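Local coordinates for cortical-lytic enzyme (Bacillus cereus, PDB 4S3J), which cleaves partially degraded cortex peptidoglycan as an N-acetylglucosaminidase during spore germination, probably recognising the muramic acid delta-lactam specific to spores, at residues N35-I47 / A348-R360. Sequence-based numbering, arbitrary orientation.
Sequences NPAETLVVGQALI and AVALARKYNVPIR
Val-42 and Gly-43, the central pair of a type II turn from Val-41 to Gln-44, lie against Pro-358 and Ile-359 just beyond helix 345-354: Ile-359 N donates to Val-42 O (2.8 Å, 164° at the hydrogen), and Gly-43 CA makes a CA-H...O contact with Ile-359 O. The two methyls of Val-41 point at different partners: Val-41 CG1, anti to the backbone N, meets Ala-352 CB and Ile-359 CD1, while Val-41 CG2 rests on Arg-353 CB at 3.6 Å and also touches Val-349 CG1. Arg-353 runs out extended, then bends at chi3 (-64°), bringing NE and NH1 side-on to one acceptor, Thr-39 O, at 2.7 Å and 2.9 Å. This double grip helps fix the guanidinium's rotation. Glu-38 OE1 sits over one face of that group, 3.4 Å from Arg-353 NH2, in a salt bridge of charges alone, since no N-H points at it; Val-41 CG2 lies over the opposite face. A water accepting from Arg-353 NH2 links weakly to Glu-38 OE2, and another accepts from Arg-353 NH1 and, weakly, from Gln-44 NE2. Gln-44, fully extended, crosses Val-349 CG1 with its amide carbon CD at 3.7 Å while OE1 takes the Val-41 N-H almost straight (179°), bracing the turn. The contact thus docks the N-terminal LysM domain on the glycosidase domain, away from the probable proton donor Glu-220. Gly-43 and Gln-44 are also bonded through their backbones to Val-8, next to strand 3-7, whereas Ile-359 packs on Pro-368 of strand 367-373 and on Arg-388 of helix 387-400.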
loop_
_atom_site.group_PDB
_atom_site.type_symbol
_atom_site.label_atom_id
_atom_site.label_comp_id
_atom_site.label_asym_id
_atom_site.label_seq_id
_atom_site.Cartn_x
_atom_site.Cartn_y
_atom_site.Cartn_z
ATOM N N ASN A 35 12.088 18.631 6.551
ATOM C CA ASN A 35 12.320 20.069 6.601
ATOM C C ASN A 35 13.625 20.245 7.345
ATOM O O ASN A 35 13.708 19.862 8.499
ATOM C CB ASN A 35 11.174 20.779 7.311
ATOM C CG ASN A 35 11.394 22.279 7.447
ATOM O OD1 ASN A 35 12.522 22.781 7.416
ATOM N ND2 ASN A 35 10.301 23.005 7.597
ATOM N N PRO A 36 14.658 20.803 6.681
ATOM C CA PRO A 36 15.994 20.786 7.278
ATOM C C PRO A 36 16.087 21.572 8.566
ATOM O O PRO A 36 17.034 21.376 9.340
ATOM C CB PRO A 36 16.877 21.424 6.181
ATOM C CG PRO A 36 15.955 22.216 5.340
ATOM C CD PRO A 36 14.656 21.453 5.357
ATOM N N ALA A 37 15.123 22.446 8.794
ATOM C CA ALA A 37 15.128 23.257 10.006
ATOM C C ALA A 37 14.562 22.528 11.227
ATOM O O ALA A 37 14.772 22.975 12.344
ATOM C CB ALA A 37 14.351 24.544 9.765
ATOM N N GLU A 38 13.873 21.408 11.028
ATOM C CA GLU A 38 13.169 20.737 12.114
ATOM C C GLU A 38 14.037 19.710 12.847
ATOM O O GLU A 38 14.926 19.091 12.268
ATOM C CB GLU A 38 11.916 20.043 11.559
ATOM C CG GLU A 38 10.773 21.023 11.299
ATOM C CD GLU A 38 9.579 20.409 10.591
ATOM O OE1 GLU A 38 9.692 19.299 10.031
ATOM O OE2 GLU A 38 8.521 21.064 10.575
ATOM N N THR A 39 13.753 19.522 14.131
ATOM C CA THR A 39 14.411 18.514 14.931
ATOM C C THR A 39 13.986 17.111 14.501
ATOM O O THR A 39 12.916 16.925 13.876
ATOM C CB THR A 39 14.068 18.705 16.402
ATOM O OG1 THR A 39 12.648 18.600 16.534
ATOM C CG2 THR A 39 14.516 20.079 16.872
ATOM N N LEU A 40 14.838 16.131 14.795
ATOM C CA LEU A 40 14.470 14.729 14.666
ATOM C C LEU A 40 13.718 14.266 15.910
ATOM O O LEU A 40 13.950 14.752 17.025
ATOM C CB LEU A 40 15.703 13.850 14.438
ATOM C CG LEU A 40 16.533 14.131 13.178
ATOM C CD1 LEU A 40 17.717 13.188 13.084
ATOM C CD2 LEU A 40 15.683 14.034 11.904
ATOM N N VAL A 41 12.830 13.299 15.708
ATOM C CA VAL A 41 12.051 12.701 16.774
ATOM C C VAL A 41 12.625 11.347 17.163
ATOM O O VAL A 41 12.865 10.510 16.306
ATOM C CB VAL A 41 10.562 12.552 16.331
ATOM C CG1 VAL A 41 9.735 11.843 17.412
ATOM C CG2 VAL A 41 9.981 13.888 16.019
ATOM N N VAL A 42 12.881 11.128 18.453
ATOM C CA VAL A 42 13.355 9.831 18.922
ATOM C C VAL A 42 12.348 8.753 18.512
ATOM O O VAL A 42 11.139 8.901 18.737
ATOM C CB VAL A 42 13.572 9.826 20.461
ATOM C CG1 VAL A 42 13.944 8.437 20.970
ATOM C CG2 VAL A 42 14.642 10.810 20.809
ATOM N N GLY A 43 12.829 7.688 17.878
ATOM C CA GLY A 43 11.963 6.622 17.395
ATOM C C GLY A 43 11.538 6.748 15.941
ATOM O O GLY A 43 10.951 5.825 15.378
ATOM N N GLN A 44 11.818 7.901 15.330
ATOM C CA GLN A 44 11.599 8.149 13.903
ATOM C C GLN A 44 12.504 7.223 13.097
ATOM O O GLN A 44 13.651 6.967 13.464
ATOM C CB GLN A 44 11.893 9.637 13.588
ATOM C CG GLN A 44 11.745 10.082 12.201
ATOM C CD GLN A 44 12.017 11.566 12.012
ATOM O OE1 GLN A 44 12.385 12.328 12.935
ATOM N NE2 GLN A 44 11.799 11.997 10.808
ATOM N N ALA A 45 11.974 6.678 12.003
ATOM C CA ALA A 45 12.755 5.807 11.134
ATOM C C ALA A 45 13.221 6.544 9.898
ATOM O O ALA A 45 12.392 7.036 9.115
ATOM C CB ALA A 45 11.913 4.601 10.707
ATOM N N LEU A 46 14.538 6.588 9.705
ATOM C CA LEU A 46 15.141 7.273 8.579
ATOM C C LEU A 46 15.811 6.248 7.676
ATOM O O LEU A 46 16.212 5.159 8.143
ATOM C CB LEU A 46 16.198 8.291 9.014
ATOM C CG LEU A 46 15.703 9.410 9.935
ATOM C CD1 LEU A 46 16.892 10.238 10.394
ATOM C CD2 LEU A 46 14.642 10.268 9.289
ATOM N N ILE A 47 15.959 6.592 6.400
ATOM C CA ILE A 47 16.869 5.836 5.560
ATOM C C ILE A 47 18.178 6.646 5.436
ATOM O O ILE A 47 18.174 7.898 5.288
ATOM C CB ILE A 47 16.218 5.485 4.199
ATOM C CG1 ILE A 47 15.674 6.708 3.470
ATOM C CG2 ILE A 47 15.083 4.490 4.439
ATOM C CD1 ILE A 47 15.181 6.375 2.049
ATOM N N ALA A 348 2.350 12.371 10.811
ATOM C CA ALA A 348 2.380 11.638 12.068
ATOM C C ALA A 348 3.647 12.008 12.840
ATOM O O ALA A 348 3.596 12.347 14.020
ATOM C CB ALA A 348 2.314 10.133 11.819
ATOM N N VAL A 349 4.791 11.962 12.164
ATOM C CA VAL A 349 6.049 12.340 12.820
ATOM C C VAL A 349 5.947 13.788 13.290
ATOM O O VAL A 349 6.417 14.140 14.371
ATOM C CB VAL A 349 7.245 12.164 11.891
ATOM C CG1 VAL A 349 8.544 12.665 12.559
ATOM C CG2 VAL A 349 7.383 10.706 11.511
ATOM N N ALA A 350 5.304 14.642 12.503
ATOM C CA ALA A 350 5.187 16.050 12.879
ATOM C C ALA A 350 4.373 16.242 14.164
ATOM O O ALA A 350 4.649 17.164 14.947
ATOM C CB ALA A 350 4.581 16.843 11.728
ATOM N N LEU A 351 3.369 15.389 14.396
ATOM C CA LEU A 351 2.620 15.433 15.647
ATOM C C LEU A 351 3.492 15.055 16.847
ATOM O O LEU A 351 3.439 15.687 17.905
ATOM C CB LEU A 351 1.408 14.504 15.565
ATOM C CG LEU A 351 0.284 14.993 14.656
ATOM C CD1 LEU A 351 -0.646 13.840 14.394
ATOM C CD2 LEU A 351 -0.501 16.174 15.257
ATOM N N ALA A 352 4.290 14.006 16.703
ATOM C CA ALA A 352 5.175 13.587 17.802
ATOM C C ALA A 352 6.184 14.691 18.078
ATOM O O ALA A 352 6.509 14.973 19.233
ATOM C CB ALA A 352 5.866 12.270 17.467
ATOM N N ARG A 353 6.685 15.344 17.029
ATOM C CA ARG A 353 7.605 16.471 17.211
ATOM C C ARG A 353 6.933 17.634 17.970
ATOM O O ARG A 353 7.468 18.193 18.943
ATOM C CB ARG A 353 8.100 16.946 15.847
ATOM C CG ARG A 353 9.078 18.118 15.897
ATOM C CD ARG A 353 9.535 18.515 14.479
ATOM N NE ARG A 353 10.294 17.443 13.842
ATOM C CZ ARG A 353 9.910 16.660 12.848
ATOM N NH1 ARG A 353 10.740 15.701 12.441
ATOM N NH2 ARG A 353 8.752 16.832 12.243
ATOM N N LYS A 354 5.745 18.003 17.521
ATOM C CA LYS A 354 5.049 19.160 18.085
ATOM C C LYS A 354 4.741 18.974 19.564
ATOM O O LYS A 354 4.871 19.909 20.367
ATOM C CB LYS A 354 3.750 19.422 17.323
ATOM C CG LYS A 354 2.898 20.547 17.864
ATOM C CD LYS A 354 1.758 20.808 16.935
ATOM C CE LYS A 354 0.818 21.866 17.522
ATOM N NZ LYS A 354 -0.418 22.009 16.718
ATOM N N TYR A 355 4.298 17.768 19.911
ATOM C CA TYR A 355 3.840 17.478 21.268
ATOM C C TYR A 355 4.900 16.768 22.137
ATOM O O TYR A 355 4.605 16.269 23.236
ATOM C CB TYR A 355 2.527 16.702 21.192
ATOM C CG TYR A 355 1.428 17.573 20.611
ATOM C CD1 TYR A 355 0.881 18.619 21.353
ATOM C CD2 TYR A 355 0.930 17.367 19.325
ATOM C CE1 TYR A 355 -0.110 19.425 20.832
ATOM C CE2 TYR A 355 -0.056 18.170 18.800
ATOM C CZ TYR A 355 -0.575 19.202 19.559
ATOM O OH TYR A 355 -1.566 19.992 19.025
ATOM N N ASN A 356 6.130 16.752 21.632
ATOM C CA ASN A 356 7.309 16.297 22.354
ATOM C C ASN A 356 7.228 14.901 22.955
ATOM O O ASN A 356 7.588 14.693 24.131
ATOM C CB ASN A 356 7.626 17.278 23.498
ATOM C CG ASN A 356 7.805 18.707 23.012
ATOM O OD1 ASN A 356 8.783 19.028 22.340
ATOM N ND2 ASN A 356 6.856 19.571 23.354
ATOM N N VAL A 357 6.850 13.930 22.138
ATOM C CA VAL A 357 6.849 12.546 22.553
ATOM C C VAL A 357 7.622 11.703 21.529
ATOM O O VAL A 357 7.711 12.076 20.350
ATOM C CB VAL A 357 5.398 12.029 22.714
ATOM C CG1 VAL A 357 4.696 12.788 23.844
ATOM C CG2 VAL A 357 4.642 12.154 21.416
ATOM N N PRO A 358 8.227 10.603 21.987
ATOM C CA PRO A 358 8.931 9.687 21.094
ATOM C C PRO A 358 7.971 8.759 20.372
ATOM O O PRO A 358 6.817 8.559 20.824
ATOM C CB PRO A 358 9.827 8.886 22.037
ATOM C CG PRO A 358 9.064 8.851 23.320
ATOM C CD PRO A 358 8.348 10.181 23.402
ATOM N N ILE A 359 8.439 8.229 19.248
ATOM C CA ILE A 359 7.688 7.232 18.496
ATOM C C ILE A 359 8.103 5.856 18.995
ATOM O O ILE A 359 9.294 5.543 19.076
ATOM C CB ILE A 359 7.952 7.362 16.991
ATOM C CG1 ILE A 359 7.420 8.702 16.462
ATOM C CG2 ILE A 359 7.319 6.205 16.226
ATOM C CD1 ILE A 359 8.033 9.149 15.194
ATOM N N ARG A 360 7.122 5.051 19.381
ATOM C CA ARG A 360 7.331 3.690 19.829
ATOM C C ARG A 360 7.020 2.720 18.697
ATOM O O ARG A 360 6.394 3.095 17.710
ATOM C CB ARG A 360 6.453 3.389 21.031
ATOM C CG ARG A 360 6.899 4.117 22.296
ATOM C CD ARG A 360 5.758 4.782 22.975
ATOM N NE ARG A 360 4.760 3.829 23.434
ATOM C CZ ARG A 360 3.475 4.126 23.634
ATOM N NH1 ARG A 360 2.642 3.180 24.049
ATOM N NH2 ARG A 360 3.013 5.357 23.407
HETATM O O HOH W 1 7.051 19.025 11.970
HETATM O O HOH W 2 10.227 14.629 9.700
#